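Local coordinates for Sodium/calcium exchanger regulatory protein 1 (Loligo pealei, PDB 3PPT) that binds fatty acids such as palmitoleate within a beta-barrel, also binds phosphoinositides, and when phosphorylated stimulates the squid nerve sodium/calcium exchanger, at residues D17-M20 and K21-V25. Numbering follows the deposited sequence.
Sequences DDYM and KAVGV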
# COMPACT_ATOMS: atom_id res chain seq x y z
N ASP A 17 -6.31 4.09 11.64
CA ASP A 17 -6.20 3.46 12.95
C ASP A 17 -7.12 2.23 13.04
O ASP A 17 -6.70 1.16 13.52
CB ASP A 17 -6.48 4.45 14.08
CG ASP A 17 -6.02 3.93 15.43
OD1 ASP A 17 -4.88 3.44 15.53
OD2 ASP A 17 -6.81 4.03 16.40
N ASP A 18 -8.36 2.36 12.59
CA ASP A 18 -9.27 1.22 12.60
C ASP A 18 -8.80 0.09 11.67
O ASP A 18 -8.96 -1.08 12.00
CB ASP A 18 -10.71 1.64 12.28
CG ASP A 18 -11.47 2.11 13.52
OD1 ASP A 18 -10.87 2.18 14.62
OD2 ASP A 18 -12.67 2.41 13.40
N TYR A 19 -8.20 0.45 10.52
CA TYR A 19 -7.61 -0.55 9.64
C TYR A 19 -6.54 -1.34 10.41
O TYR A 19 -6.54 -2.58 10.43
CB TYR A 19 -7.02 0.09 8.37
CG TYR A 19 -6.36 -0.96 7.50
CD1 TYR A 19 -7.09 -1.67 6.56
CD2 TYR A 19 -5.01 -1.29 7.66
CE1 TYR A 19 -6.51 -2.67 5.81
CE2 TYR A 19 -4.43 -2.29 6.92
CZ TYR A 19 -5.18 -2.97 6.00
OH TYR A 19 -4.61 -3.98 5.26
N MET A 20 -5.61 -0.62 11.05
CA MET A 20 -4.56 -1.28 11.81
C MET A 20 -5.10 -2.13 12.96
O MET A 20 -4.60 -3.22 13.20
CB MET A 20 -3.55 -0.26 12.32
CG MET A 20 -2.68 0.33 11.20
SD MET A 20 -1.32 1.30 11.85
CE MET A 20 -2.20 2.73 12.47
N LYS A 21 -6.12 -1.64 13.67
CA LYS A 21 -6.72 -2.44 14.74
C LYS A 21 -7.29 -3.74 14.18
O LYS A 21 -7.14 -4.79 14.78
CB LYS A 21 -7.80 -1.65 15.48
CG LYS A 21 -7.24 -0.56 16.38
CD LYS A 21 -8.35 0.19 17.10
CE LYS A 21 -7.78 1.27 17.99
NZ LYS A 21 -8.85 2.06 18.65
N ALA A 22 -7.92 -3.67 13.01
CA ALA A 22 -8.56 -4.83 12.41
C ALA A 22 -7.54 -5.89 12.02
O ALA A 22 -7.84 -7.08 12.06
CB ALA A 22 -9.40 -4.43 11.22
N VAL A 23 -6.32 -5.48 11.65
CA VAL A 23 -5.31 -6.47 11.29
C VAL A 23 -4.42 -6.85 12.47
O VAL A 23 -3.55 -7.71 12.35
CB VAL A 23 -4.45 -6.06 10.05
CG1 VAL A 23 -5.34 -5.76 8.86
CG2 VAL A 23 -3.54 -4.87 10.37
N GLY A 24 -4.65 -6.23 13.63
CA GLY A 24 -4.00 -6.65 14.86
C GLY A 24 -2.74 -5.90 15.26
O GLY A 24 -1.97 -6.39 16.08
N VAL A 25 -2.52 -4.71 14.70
CA VAL A 25 -1.33 -3.93 15.05
C VAL A 25 -1.41 -3.47 16.50
O VAL A 25 -2.45 -3.00 16.96
CB VAL A 25 -1.15 -2.71 14.12
CG1 VAL A 25 0.15 -1.99 14.43
CG2 VAL A 25 -1.18 -3.16 12.65
O HOH W 1 -9.50 3.88 16.03
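Lys-21 reaches back along helix 16-23 to Asp-17, a worked example of an i to i+4 charge pair on a helix surface. Its backbone N donates to Asp-17 O at 2.9 Å, and the side chain then runs fully extended beyond CG. CB lies beside the carbonyl oxygens of Asp-17 and Asp-18, CG passes Asp-17 O, CD approaches Asp-18 OD1, and CE comes within 3.3 Å of Asp-17 OD2. At the tip, Lys-21 NZ makes a long salt bridge to Asp-17 OD2, 3.6 Å away. A water joins the three side chains: it donates to Asp-17 OD2 and Asp-18 OD1 and weakly accepts from Lys-21 NZ. Asp-17 turns its other oxygen, OD1, to Arg-30 and Asn-34 of helix 27-35.

The same helix closes in a Schellman motif. Val-25 N bonds to Met-20 O at 3.0 Å, nearly straight at 161°, and Gly-24 N, at a residue with a positive phi of 97°, bonds to Lys-21 O at 3.1 Å. The turn sets Val-25 CG2 3.8 Å from Met-20 CB, an apolar contact across the helix end. Within the last turn, Val-23 CG1 sits over a face of the Tyr-19 ring, 4.0 Å from Tyr-19 CZ; CG of Tyr-19, one turn earlier, is anti to its N (chi1 178°), which brings one ring face under this methyl. An alanine replacing Val-23 would lack both methyls and would probably leave that face of the Tyr-19 ring uncovered by CG1.

Tyr-19 extends to strands 111-118 and 121-130, its OH hydrogen-bonded with Ser-101 OG, and Val-23 rests on Val-118. Met-20 instead packs against helix 27-35 and touches the bound palmitoleic acid, placing this helix in the helical lid of the fatty-acid-binding-protein barrel.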